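Long-range contacts in putative fructose-bisphosphate aldolase (Coccidioides immitis, PDB 3PM6), which is a putative class II fructose-bisphosphate aldolase, a TIM-barrel protein that holds a zinc ion between three histidines: residues A[91-96]-A[121-126]; A[97-102]-A[134-139]; A[117-122]-A[145-150]; A[128-133]-A[178-183]; A[152-157]-A[189-194]. All blocks are in the same frame, centred on the assembly; numbering follows the deposited sequence.

All five contacts belong to one (beta/alpha)8 barrel and gather round strands 85-92, 116-119, 146-149 and 187-188 and what follows them. Contact 3 pairs two of these strands; the centres of contact 2 and contact 3 are about 9 Å apart. Contact 2 packs the outer helices 95-103 and 126-141, and contact 4 joins the latter to helix 174-181. Contacts 1 and 5 lie at the strand ends near the zinc ion and in the loops that leave them. H91 of contact 1 binds the metal through NE2 at 2.1 Å, its ND1 held by D120 of contact 3. R153 of contact 5 bonds S122 O and F124 O of contact 1.

Contact 1: A[91-96]-A[121-126]; sequences HAQDPE and MSHFSK. With ZN (zinc ion), chain S.
Polar groups meet where the side chain of Q93 reaches H123. OE1 of Q93 stands 3.5 Å above one face of the H123 ring, offset toward the rim, the amide plane tilted 56° from the ring. Water 1 joins the pair at the ring edge: it accepts from Q93 NE2 at 2.9 Å and lies 2.6 Å from H123 NE2, in the plane of the imidazole. Q93 NE2 is also hydrogen-bonded to D120 OD2, so that two partners fix the rotation of the amide.

The same aspartate oxygen takes a hydrogen bond from H91 ND1, which leaves H91 NE2 to bind the zinc ion at 2.1 Å; H196 and H227 complete the three-histidine site. The contact sits at the end of strand 85-92 in a TIM barrel, where the loops after the strands surround the metal. A second-shell carboxylate, D120, orients both H91 and Q93.

Van der Waals contacts are made by M121 and F124. Bent at chi2 and again at chi3 (125°), the M121 chain brings CE to 3.7 Å from A92 O and 4.0 Å from P95 CD, beside the start of helix 95-103. F124 CE2 comes to 4.1 Å from Q93 O.

Local bonds shape each segment. D94 caps helix 95-103, its OD1 accepting from E96 N at 3.0 Å, and M121 to F124 form a type I beta turn.

Contact 2: A[97-102]-A[134-139]; sequences IIKRAA and RELVAY
K99 lies across one face of the Y139 ring, the two side chains crossing at about a right angle. They belong to neighbouring outer helices of the TIM barrel, 95-103 and 126-141, which run nearly parallel here, with segment axes 10.3 Å apart at an angle of 12°. CG of K99 stands over the middle of the ring in a CH-pi contact, 3.8 Å from its centroid and 10° off the normal. Beyond it the lysine bends at chi4 (-59°), and this brings NZ back to the same ring as an off-centre cation-pi partner, 4.1 Å from the Y139 centroid.

A102 approaches the ring differently: its CB meets the edge, close to the ring plane, 4.0 Å from Y139 CE2. The phenol is held at its far end as well, since Y139 OH is hydrogen-bonded to D103 OD1, and R143 makes a further cation-pi contact with the ring.

One turn earlier, L136 spreads its two methyls between K99 and I98, and it crosses both side chains at about a right angle. CD2 of L136 lies against K99 CE and I98 CG2, and L136 CD1, on the side of the strands, rests 4.0 Å from I98 CD1.

Contact 3: A[117-122]-A[145-150]; sequences IMVDMS and IATEAE
M118 and E148 are parallel partners in neighbouring strands, their CA atoms 4.5 Å apart and their side chains on the same face of the sheet. Three backbone hydrogen bonds join the strands: I117 N to A146 O, E148 N to I117 O (3.0 Å) and V119 N to E148 O (2.7 Å). With CG anti to the backbone N (chi1 180°), M118 runs out extended and crosses the E148 side chain at a slant, its SD 3.6 Å from E148 OE2; its CE lies equally near E150 OE1. Past V119 the strands part, and water 2 fills in, accepting from M121 N and E150 N while donating to V119 O at 2.9 Å.

Next comes D120, whose OD1 receives S122 N, closing an Asx turn, and S122 OG at 2.8 Å on its syn lone pair. E150 OE1 lies 3.8 Å from D120 OD1, and water 3, within bonding distance of D120 OD2 and E150 OE1, may ease the like charges. Farther out, D120 OD2 and E148 OE2 hold the zinc ligands H91 and H227, E148 OE1 pairs with K247, and E150 OE2 accepts from I154 N.

On the opposite face I117, V119 and T147 pack against helices 95-103 and 126-141; helix 126-141 links the two strands as a beta-alpha-beta crossover within the TIM barrel, flanked by strands 85-92 and 187-188.

Contact 4: A[128-133]-A[178-183]; sequences ENLRLT and EEFVAT
L130 reaches from helix 126-141 to F180 on helix 174-181. Its CB leads to CG, which already stands 3.8 Å from F180 CE2 and CZ. There the chain forks. CD1 turns toward the second helix's acidic side chain and comes 3.7 Å from E179 OE2, an oxygen whose charge is paired with K126 NZ. CD2 lies directly over one face of the phenylalanine in a CH-pi contact, 3.5 Å from the F180 ring centroid and 9° off its normal; it also touches E179 O and, at 4.0 Å, T183 CG2.

The two helices are neighbours on the outside of the TIM barrel, and the F180 side chain also touches A149 of strand 146-149 and P151. Its ring edge faces polar atoms of the first helix. N129 OD1 is 3.2 Å from F180 CE1, with the amide and ring planes 65° apart, and T133 OG1 lies at the same edge in the ring plane. N129 CG is anti to its own backbone N (chi1 -179°), which carries the amide inward, where ND2 is hydrogen-bonded to E150 O. At the last residue of 178-183, T183 OG1 meets T133 CG2 at 4.0 Å.

Contact 5: A[152-157]-A[189-194]; sequences GRIEGG and APAFGN
The van der Waals packing of this contact is carried by I154, whose side chain faces the 189-194 loop. Its CG1 rests 3.9 Å from A191 CB, the one pairing of purely apolar side chains here. The torsion at chi1 (-59°) splits the two branches: CG1 is set beside the backbone N, where it reaches A191, and CG2 is left to meet backbone, 3.7 Å from N194 O. Beyond CG1 the chain runs on to CD1, which ends 3.9 Å from P190 O and 3.8 Å from N194 ND2. One isoleucine therefore touches three residues of the opposing loop. A191 CB also lies near the backbone of the residue before it, 4.1 Å from R153 N.

Polar links run through one water and through a bond inside the 189-194 loop. Water 4 bridges the backbones, accepting from E155 N and donating to N194 O at 2.7 Å. N194 OD1 takes the F192 N-H in a nearly straight bond (3.0 Å, 176°), which closes the loop on itself, and its ND2 is hydrogen-bonded to H227 O. Both ends of the N194 amide are thus held. R153 turns the other way, its guanidinium bonded to S122 O, F124 O and E168 O.

Within the TIM barrel both loops leave strand ends on the side of the metal, one after strand 146-149 and the other after strand 187-188. The I154 side chain lies about 6 Å from the zinc ion and touches H196, one of its ligands, while P190 and F192 pack outward against helix 208-218.

Contact 1: A[91-96]-A[121-126]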
# COMPACT_ATOMS: atom_id res chain seq x y z
N HIS A 91 9.22 11.42 -12.45
CA HIS A 91 9.28 12.87 -12.14
C HIS A 91 9.94 13.22 -10.81
O HIS A 91 9.42 14.00 -10.03
CB HIS A 91 7.89 13.49 -12.29
CG HIS A 91 7.43 13.43 -13.71
ND1 HIS A 91 8.17 13.99 -14.72
CD2 HIS A 91 6.43 12.74 -14.30
CE1 HIS A 91 7.60 13.71 -15.88
NE2 HIS A 91 6.55 12.94 -15.65
N ALA A 92 11.08 12.63 -10.55
CA ALA A 92 11.84 13.05 -9.42
C ALA A 92 12.56 14.33 -9.85
O ALA A 92 13.47 14.26 -10.68
CB ALA A 92 12.81 11.94 -9.04
N GLN A 93 12.16 15.47 -9.31
CA GLN A 93 12.64 16.75 -9.82
C GLN A 93 13.53 17.50 -8.84
O GLN A 93 13.78 18.70 -9.01
CB GLN A 93 11.46 17.64 -10.28
CG GLN A 93 10.59 16.97 -11.37
CD GLN A 93 9.44 17.88 -11.83
OE1 GLN A 93 9.04 18.81 -11.12
NE2 GLN A 93 8.91 17.61 -13.03
N ASP A 94 14.03 16.76 -7.85
CA ASP A 94 14.83 17.30 -6.75
C ASP A 94 15.99 16.33 -6.48
O ASP A 94 15.75 15.18 -6.13
CB ASP A 94 13.95 17.40 -5.49
CG ASP A 94 14.67 18.10 -4.30
OD1 ASP A 94 15.91 17.98 -4.10
OD2 ASP A 94 13.94 18.78 -3.52
N PRO A 95 17.25 16.77 -6.66
CA PRO A 95 18.43 15.93 -6.43
C PRO A 95 18.43 15.20 -5.06
O PRO A 95 18.77 14.00 -4.98
CB PRO A 95 19.58 16.94 -6.52
CG PRO A 95 19.08 17.91 -7.54
CD PRO A 95 17.62 18.08 -7.23
N GLU A 96 18.01 15.90 -4.01
CA GLU A 96 17.94 15.32 -2.66
C GLU A 96 16.99 14.13 -2.57
O GLU A 96 17.30 13.11 -1.95
CB GLU A 96 17.55 16.39 -1.62
N MET A 121 15.33 16.75 -14.49
CA MET A 121 15.84 18.09 -14.19
C MET A 121 15.39 19.14 -15.21
O MET A 121 16.04 20.17 -15.42
CB MET A 121 17.38 18.01 -14.11
CG MET A 121 17.87 17.01 -13.01
SD MET A 121 17.50 17.60 -11.34
CE MET A 121 16.59 16.23 -10.63
N SER A 122 14.24 18.86 -15.85
CA SER A 122 13.79 19.63 -17.01
C SER A 122 13.33 21.04 -16.64
O SER A 122 13.21 21.90 -17.51
CB SER A 122 12.63 18.89 -17.71
OG SER A 122 11.47 18.90 -16.87
N HIS A 123 13.07 21.26 -15.35
CA HIS A 123 12.71 22.58 -14.88
C HIS A 123 13.87 23.58 -14.83
O HIS A 123 13.64 24.79 -14.77
CB HIS A 123 12.02 22.50 -13.52
CG HIS A 123 10.62 21.96 -13.59
ND1 HIS A 123 9.60 22.45 -12.81
CD2 HIS A 123 10.07 20.99 -14.36
CE1 HIS A 123 8.49 21.78 -13.06
NE2 HIS A 123 8.75 20.89 -14.01
N PHE A 124 15.10 23.07 -14.85
CA PHE A 124 16.29 23.90 -14.83
C PHE A 124 16.69 24.23 -16.27
O PHE A 124 16.14 23.65 -17.21
CB PHE A 124 17.44 23.18 -14.06
CG PHE A 124 17.10 22.88 -12.62
CD1 PHE A 124 17.02 23.90 -11.68
CD2 PHE A 124 16.80 21.57 -12.23
CE1 PHE A 124 16.66 23.64 -10.34
CE2 PHE A 124 16.43 21.27 -10.90
CZ PHE A 124 16.36 22.30 -9.95
N SER A 125 17.63 25.17 -16.43
CA SER A 125 18.19 25.49 -17.75
C SER A 125 18.79 24.22 -18.30
O SER A 125 19.14 23.29 -17.52
CB SER A 125 19.28 26.59 -17.65
OG SER A 125 20.41 26.15 -16.91
N LYS A 126 18.88 24.16 -19.62
CA LYS A 126 19.44 23.00 -20.30
C LYS A 126 20.78 22.53 -19.72
O LYS A 126 20.98 21.34 -19.46
CB LYS A 126 19.60 23.31 -21.80
CG LYS A 126 20.08 22.12 -22.58
CD LYS A 126 20.54 22.49 -23.99
CE LYS A 126 22.06 22.57 -24.09
NZ LYS A 126 22.71 21.46 -23.29
ZN ZN S . 5.26 12.41 -17.22
O HOH W 1 6.90 19.13 -14.37

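Contact 2: A[97-102]-A[134-139]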
# COMPACT_ATOMS: atom_id res chain seq x y z
N ILE A 97 15.84 14.24 -3.22
CA ILE A 97 14.88 13.14 -3.21
C ILE A 97 15.36 11.93 -4.02
O ILE A 97 15.02 10.79 -3.72
CB ILE A 97 13.51 13.61 -3.72
CG1 ILE A 97 12.76 14.29 -2.57
CG2 ILE A 97 12.67 12.43 -4.14
CD1 ILE A 97 13.22 15.68 -2.22
N ILE A 98 16.12 12.20 -5.06
CA ILE A 98 16.61 11.13 -5.92
C ILE A 98 17.60 10.27 -5.11
O ILE A 98 17.49 9.04 -5.06
CB ILE A 98 17.21 11.74 -7.22
CG1 ILE A 98 16.05 12.25 -8.09
CG2 ILE A 98 18.09 10.75 -7.99
CD1 ILE A 98 16.46 13.10 -9.29
N LYS A 99 18.53 10.93 -4.43
CA LYS A 99 19.51 10.21 -3.62
C LYS A 99 18.80 9.48 -2.50
O LYS A 99 19.14 8.35 -2.20
CB LYS A 99 20.51 11.18 -3.01
CG LYS A 99 21.28 11.92 -4.01
CD LYS A 99 21.70 13.23 -3.36
CE LYS A 99 22.63 13.95 -4.26
NZ LYS A 99 23.80 13.08 -4.49
N ARG A 100 17.79 10.10 -1.91
CA ARG A 100 17.04 9.46 -0.84
C ARG A 100 16.35 8.19 -1.36
O ARG A 100 16.40 7.11 -0.73
CB ARG A 100 16.04 10.42 -0.22
CG ARG A 100 15.23 9.82 0.95
CD ARG A 100 14.01 10.69 1.33
NE ARG A 100 13.22 10.03 2.38
CZ ARG A 100 12.24 10.62 3.07
NH1 ARG A 100 11.60 9.93 4.00
NH2 ARG A 100 11.90 11.88 2.85
N ALA A 101 15.73 8.31 -2.53
CA ALA A 101 15.13 7.12 -3.17
C ALA A 101 16.19 6.06 -3.54
O ALA A 101 15.97 4.88 -3.36
CB ALA A 101 14.31 7.51 -4.39
N ALA A 102 17.32 6.50 -4.08
CA ALA A 102 18.36 5.60 -4.57
C ALA A 102 19.04 4.83 -3.41
O ALA A 102 19.48 3.69 -3.59
CB ALA A 102 19.40 6.36 -5.38
N ARG A 134 23.89 14.23 -15.18
CA ARG A 134 25.15 13.44 -15.21
C ARG A 134 25.55 12.93 -13.82
O ARG A 134 25.84 11.76 -13.63
CB ARG A 134 26.28 14.25 -15.82
CG ARG A 134 27.63 13.54 -15.86
CD ARG A 134 28.67 14.44 -16.54
NE ARG A 134 28.33 14.70 -17.95
CZ ARG A 134 28.63 13.89 -18.97
NH1 ARG A 134 29.29 12.74 -18.77
NH2 ARG A 134 28.26 14.23 -20.20
N GLU A 135 25.54 13.81 -12.83
CA GLU A 135 25.97 13.41 -11.51
C GLU A 135 24.96 12.55 -10.79
O GLU A 135 25.36 11.67 -10.02
CB GLU A 135 26.47 14.62 -10.70
CG GLU A 135 25.50 15.37 -9.85
CD GLU A 135 26.23 16.42 -8.97
OE1 GLU A 135 26.10 17.63 -9.25
OE2 GLU A 135 26.95 16.03 -8.01
N LEU A 136 23.67 12.76 -11.05
CA LEU A 136 22.67 11.93 -10.43
C LEU A 136 22.58 10.54 -11.04
O LEU A 136 22.24 9.57 -10.35
CB LEU A 136 21.28 12.62 -10.40
CG LEU A 136 21.25 13.82 -9.46
CD1 LEU A 136 20.07 14.73 -9.81
CD2 LEU A 136 21.24 13.44 -7.98
N VAL A 137 22.86 10.43 -12.34
CA VAL A 137 22.94 9.15 -13.00
C VAL A 137 24.08 8.32 -12.37
O VAL A 137 23.92 7.12 -12.11
CB VAL A 137 23.20 9.32 -14.52
CG1 VAL A 137 23.73 8.03 -15.13
CG2 VAL A 137 21.90 9.79 -15.22
N ALA A 138 25.22 8.97 -12.11
CA ALA A 138 26.34 8.29 -11.45
C ALA A 138 25.89 7.72 -10.11
O ALA A 138 26.10 6.54 -9.81
CB ALA A 138 27.53 9.27 -11.26
N TYR A 139 25.20 8.56 -9.33
CA TYR A 139 24.74 8.16 -8.01
C TYR A 139 23.77 6.97 -8.06
O TYR A 139 23.87 6.04 -7.24
CB TYR A 139 24.12 9.36 -7.30
CG TYR A 139 23.91 9.18 -5.82
CD1 TYR A 139 24.84 9.71 -4.88
CD2 TYR A 139 22.80 8.49 -5.34
CE1 TYR A 139 24.64 9.54 -3.48
CE2 TYR A 139 22.58 8.31 -3.96
CZ TYR A 139 23.49 8.84 -3.03
OH TYR A 139 23.25 8.65 -1.68

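Contact 3: A[117-122]-A[145-150]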
# COMPACT_ATOMS: atom_id res chain seq x y z
N ILE A 117 14.81 5.21 -12.07
CA ILE A 117 14.36 6.48 -11.50
C ILE A 117 14.39 7.45 -12.63
O ILE A 117 15.31 7.43 -13.44
CB ILE A 117 15.34 6.93 -10.39
CG1 ILE A 117 15.29 5.98 -9.18
CG2 ILE A 117 15.14 8.43 -9.99
CD1 ILE A 117 16.28 6.38 -8.02
N MET A 118 13.39 8.31 -12.71
CA MET A 118 13.45 9.36 -13.67
C MET A 118 14.15 10.57 -13.07
O MET A 118 13.60 11.23 -12.21
CB MET A 118 12.05 9.75 -14.21
CG MET A 118 12.14 10.87 -15.23
SD MET A 118 10.52 11.57 -15.65
CE MET A 118 11.05 12.55 -17.09
N VAL A 119 15.35 10.87 -13.55
CA VAL A 119 16.09 12.07 -13.11
C VAL A 119 15.58 13.21 -13.97
O VAL A 119 16.10 13.45 -15.07
CB VAL A 119 17.64 11.90 -13.27
CG1 VAL A 119 18.35 13.10 -12.72
CG2 VAL A 119 18.10 10.60 -12.57
N ASP A 120 14.54 13.88 -13.50
CA ASP A 120 13.80 14.87 -14.26
C ASP A 120 14.28 16.25 -13.83
O ASP A 120 13.72 16.86 -12.92
CB ASP A 120 12.28 14.73 -13.98
CG ASP A 120 11.46 15.72 -14.79
OD1 ASP A 120 12.10 16.48 -15.55
OD2 ASP A 120 10.21 15.72 -14.72
N MET A 121 15.33 16.75 -14.49
CA MET A 121 15.84 18.09 -14.19
C MET A 121 15.39 19.14 -15.21
O MET A 121 16.04 20.17 -15.42
CB MET A 121 17.38 18.01 -14.11
CG MET A 121 17.87 17.01 -13.01
SD MET A 121 17.50 17.60 -11.34
CE MET A 121 16.59 16.23 -10.63
N SER A 122 14.24 18.86 -15.85
CA SER A 122 13.79 19.63 -17.01
C SER A 122 13.33 21.04 -16.64
O SER A 122 13.21 21.90 -17.51
CB SER A 122 12.63 18.89 -17.71
OG SER A 122 11.47 18.90 -16.87
N ILE A 145 20.86 1.17 -10.21
CA ILE A 145 19.58 1.77 -10.63
C ILE A 145 19.65 2.39 -12.03
O ILE A 145 20.52 3.19 -12.30
CB ILE A 145 19.13 2.80 -9.57
CG1 ILE A 145 18.92 2.10 -8.21
CG2 ILE A 145 17.88 3.57 -10.05
CD1 ILE A 145 18.67 3.09 -7.03
N ALA A 146 18.75 1.97 -12.92
CA ALA A 146 18.64 2.52 -14.25
C ALA A 146 17.97 3.92 -14.21
O ALA A 146 17.31 4.27 -13.23
CB ALA A 146 17.84 1.58 -15.12
N THR A 147 18.14 4.72 -15.25
CA THR A 147 17.71 6.13 -15.19
C THR A 147 17.09 6.62 -16.48
O THR A 147 17.40 6.14 -17.56
CB THR A 147 18.84 7.12 -14.83
OG1 THR A 147 19.86 7.05 -15.81
CG2 THR A 147 19.44 6.84 -13.48
N GLU A 148 16.20 7.59 -16.34
CA GLU A 148 15.51 8.21 -17.46
C GLU A 148 15.73 9.68 -17.24
O GLU A 148 15.72 10.12 -16.10
CB GLU A 148 14.02 7.89 -17.39
CG GLU A 148 13.11 8.62 -18.38
CD GLU A 148 11.64 8.23 -18.21
OE1 GLU A 148 11.35 7.03 -17.97
OE2 GLU A 148 10.78 9.13 -18.30
N ALA A 149 15.91 10.44 -18.32
CA ALA A 149 16.06 11.87 -18.25
C ALA A 149 15.24 12.53 -19.33
O ALA A 149 14.77 11.86 -20.27
CB ALA A 149 17.53 12.25 -18.37
N GLU A 150 15.02 13.83 -19.17
CA GLU A 150 14.20 14.61 -20.10
C GLU A 150 15.00 15.68 -20.83
O GLU A 150 15.27 16.77 -20.28
CB GLU A 150 13.04 15.27 -19.36
CG GLU A 150 12.06 16.01 -20.25
CD GLU A 150 10.80 16.43 -19.47
OE1 GLU A 150 10.24 15.61 -18.74
OE2 GLU A 150 10.36 17.57 -19.62
O HOH W 2 16.36 15.46 -17.08
O HOH W 3 8.62 16.59 -16.85

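Contact 4: A[128-133]-A[178-183]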
# COMPACT_ATOMS: atom_id res chain seq x y z
N GLU A 128 22.23 23.21 -16.78
CA GLU A 128 22.06 22.71 -15.42
C GLU A 128 21.39 21.32 -15.40
O GLU A 128 21.80 20.43 -14.64
CB GLU A 128 21.26 23.74 -14.60
CG GLU A 128 21.08 23.39 -13.12
CD GLU A 128 22.35 23.58 -12.30
OE1 GLU A 128 23.47 23.72 -12.85
OE2 GLU A 128 22.22 23.59 -11.07
N ASN A 129 20.36 21.14 -16.21
CA ASN A 129 19.70 19.85 -16.40
C ASN A 129 20.78 18.79 -16.76
O ASN A 129 20.86 17.74 -16.12
CB ASN A 129 18.62 20.03 -17.49
CG ASN A 129 17.82 18.76 -17.82
OD1 ASN A 129 18.14 17.63 -17.40
ND2 ASN A 129 16.74 18.96 -18.63
N LEU A 130 21.65 19.09 -17.73
CA LEU A 130 22.71 18.13 -18.10
C LEU A 130 23.64 17.84 -16.94
O LEU A 130 23.98 16.67 -16.69
CB LEU A 130 23.56 18.64 -19.25
CG LEU A 130 23.03 18.48 -20.64
CD1 LEU A 130 23.91 19.38 -21.48
CD2 LEU A 130 23.08 17.01 -21.10
N ARG A 131 24.03 18.92 -16.24
CA ARG A 131 24.98 18.85 -15.14
C ARG A 131 24.45 17.98 -14.00
O ARG A 131 25.12 17.04 -13.56
CB ARG A 131 25.32 20.26 -14.61
CG ARG A 131 26.52 20.30 -13.64
CD ARG A 131 26.71 21.68 -12.96
NE ARG A 131 25.59 22.05 -12.08
CZ ARG A 131 25.42 21.57 -10.85
NH1 ARG A 131 26.28 20.69 -10.33
NH2 ARG A 131 24.41 21.97 -10.13
N LEU A 132 23.28 18.33 -13.49
CA LEU A 132 22.67 17.54 -12.43
C LEU A 132 22.37 16.10 -12.91
O LEU A 132 22.60 15.15 -12.17
CB LEU A 132 21.40 18.21 -11.91
CG LEU A 132 21.59 19.55 -11.22
CD1 LEU A 132 20.23 20.28 -11.16
CD2 LEU A 132 22.25 19.37 -9.82
N THR A 133 21.84 15.95 -14.14
CA THR A 133 21.52 14.59 -14.65
C THR A 133 22.79 13.71 -14.65
O THR A 133 22.77 12.60 -14.14
CB THR A 133 20.84 14.60 -16.04
OG1 THR A 133 19.58 15.28 -15.97
CG2 THR A 133 20.59 13.17 -16.55
N GLU A 178 21.47 13.70 -28.04
CA GLU A 178 22.88 13.28 -28.07
C GLU A 178 23.65 13.77 -26.85
O GLU A 178 24.34 12.98 -26.22
CB GLU A 178 23.58 13.80 -29.34
CG GLU A 178 23.37 12.92 -30.59
CD GLU A 178 23.59 13.67 -31.90
OE1 GLU A 178 24.37 14.66 -31.89
OE2 GLU A 178 22.97 13.29 -32.94
N GLU A 179 23.53 15.06 -26.51
CA GLU A 179 24.15 15.58 -25.28
C GLU A 179 23.72 14.74 -24.06
O GLU A 179 24.56 14.41 -23.23
CB GLU A 179 23.87 17.09 -25.02
CG GLU A 179 24.05 18.03 -26.27
CD GLU A 179 23.77 19.55 -26.00
OE1 GLU A 179 22.98 20.23 -26.74
OE2 GLU A 179 24.41 20.07 -25.06
N PHE A 180 22.44 14.38 -23.97
CA PHE A 180 21.97 13.62 -22.80
C PHE A 180 22.44 12.16 -22.78
O PHE A 180 22.71 11.60 -21.71
CB PHE A 180 20.47 13.75 -22.59
CG PHE A 180 20.09 14.96 -21.80
CD1 PHE A 180 19.92 14.87 -20.43
CD2 PHE A 180 19.92 16.20 -22.42
CE1 PHE A 180 19.61 15.98 -19.70
CE2 PHE A 180 19.60 17.31 -21.68
CZ PHE A 180 19.43 17.22 -20.33
N VAL A 181 22.56 11.55 -23.96
CA VAL A 181 23.10 10.17 -24.07
C VAL A 181 24.51 10.05 -23.42
O VAL A 181 24.82 9.03 -22.81
CB VAL A 181 23.14 9.70 -25.56
CG1 VAL A 181 24.09 8.52 -25.77
CG2 VAL A 181 21.74 9.33 -26.07
N ALA A 182 25.34 11.08 -23.57
CA ALA A 182 26.69 11.10 -22.95
C ALA A 182 26.66 11.14 -21.42
O ALA A 182 27.68 10.88 -20.78
CB ALA A 182 27.53 12.28 -23.50
N THR A 183 25.51 11.49 -20.82
CA THR A 183 25.41 11.47 -19.36
C THR A 183 25.32 10.06 -18.84
O THR A 183 25.45 9.86 -17.64
CB THR A 183 24.17 12.22 -18.81
OG1 THR A 183 22.98 11.62 -19.33
CG2 THR A 183 24.21 13.69 -19.17

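Contact 5: A[152-157]-A[189-194]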
# COMPACT_ATOMS: atom_id res chain seq x y z
N GLY A 152 14.60 18.18 -22.56
CA GLY A 152 13.72 19.26 -23.03
C GLY A 152 12.86 19.65 -21.86
O GLY A 152 13.25 19.38 -20.73
N ARG A 153 11.73 20.30 -22.11
CA ARG A 153 10.77 20.63 -21.06
C ARG A 153 9.32 20.46 -21.54
O ARG A 153 8.80 21.29 -22.30
CB ARG A 153 10.96 22.06 -20.55
CG ARG A 153 10.21 22.32 -19.23
CD ARG A 153 10.40 23.77 -18.79
NE ARG A 153 11.83 23.98 -18.53
CZ ARG A 153 12.51 25.07 -18.89
NH1 ARG A 153 11.92 26.07 -19.54
NH2 ARG A 153 13.81 25.14 -18.58
N ILE A 154 8.71 19.36 -21.09
CA ILE A 154 7.29 19.13 -21.20
C ILE A 154 6.58 20.09 -20.26
O ILE A 154 6.97 20.26 -19.08
CB ILE A 154 6.94 17.61 -20.93
CG1 ILE A 154 7.67 16.72 -21.94
CG2 ILE A 154 5.44 17.38 -21.05
CD1 ILE A 154 7.73 15.23 -21.56
N GLU A 155 5.54 20.74 -20.77
CA GLU A 155 4.77 21.67 -19.96
C GLU A 155 3.65 20.99 -19.21
O GLU A 155 3.18 19.92 -19.60
CB GLU A 155 4.20 22.78 -20.85
CG GLU A 155 5.28 23.68 -21.44
CD GLU A 155 4.70 24.83 -22.24
OE1 GLU A 155 4.57 24.68 -23.48
OE2 GLU A 155 4.38 25.88 -21.64
N GLY A 156 3.18 21.61 -18.15
CA GLY A 156 1.98 21.12 -17.46
C GLY A 156 2.31 20.47 -16.12
O GLY A 156 3.47 20.26 -15.78
N GLY A 157 1.25 20.20 -15.36
CA GLY A 157 1.39 19.58 -14.06
C GLY A 157 0.37 18.47 -13.94
O GLY A 157 -0.59 18.39 -14.74
N ALA A 189 13.01 10.88 -22.28
CA ALA A 189 11.61 11.31 -22.37
C ALA A 189 11.59 12.55 -23.24
O ALA A 189 11.88 13.65 -22.76
CB ALA A 189 11.08 11.65 -20.98
N PRO A 190 11.30 12.37 -24.54
CA PRO A 190 11.41 13.57 -25.36
C PRO A 190 10.19 14.48 -25.25
O PRO A 190 9.08 14.01 -25.03
CB PRO A 190 11.57 13.03 -26.80
CG PRO A 190 10.96 11.57 -26.77
CD PRO A 190 11.20 11.11 -25.32
N ALA A 191 10.42 15.78 -25.40
CA ALA A 191 9.36 16.79 -25.58
C ALA A 191 9.14 16.99 -27.09
O ALA A 191 10.01 17.48 -27.80
CB ALA A 191 9.76 18.10 -24.91
N PHE A 192 7.97 16.61 -27.60
CA PHE A 192 7.76 16.72 -29.03
C PHE A 192 6.33 17.13 -29.34
O PHE A 192 5.81 16.77 -30.38
CB PHE A 192 8.19 15.43 -29.76
CG PHE A 192 7.35 14.22 -29.44
CD1 PHE A 192 7.50 13.56 -28.22
CD2 PHE A 192 6.42 13.73 -30.37
CE1 PHE A 192 6.73 12.44 -27.91
CE2 PHE A 192 5.64 12.58 -30.09
CZ PHE A 192 5.78 11.94 -28.85
N GLY A 193 5.71 17.89 -28.42
CA GLY A 193 4.32 18.35 -28.56
C GLY A 193 3.39 17.77 -27.49
O GLY A 193 2.29 18.28 -27.26
N ASN A 194 3.84 16.70 -26.85
CA ASN A 194 3.12 16.16 -25.70
C ASN A 194 3.13 17.14 -24.50
O ASN A 194 3.98 18.04 -24.43
CB ASN A 194 3.62 14.77 -25.31
CG ASN A 194 5.12 14.71 -25.13
OD1 ASN A 194 5.87 15.51 -25.70
ND2 ASN A 194 5.58 13.73 -24.36
O HOH W 4 4.72 20.50 -23.45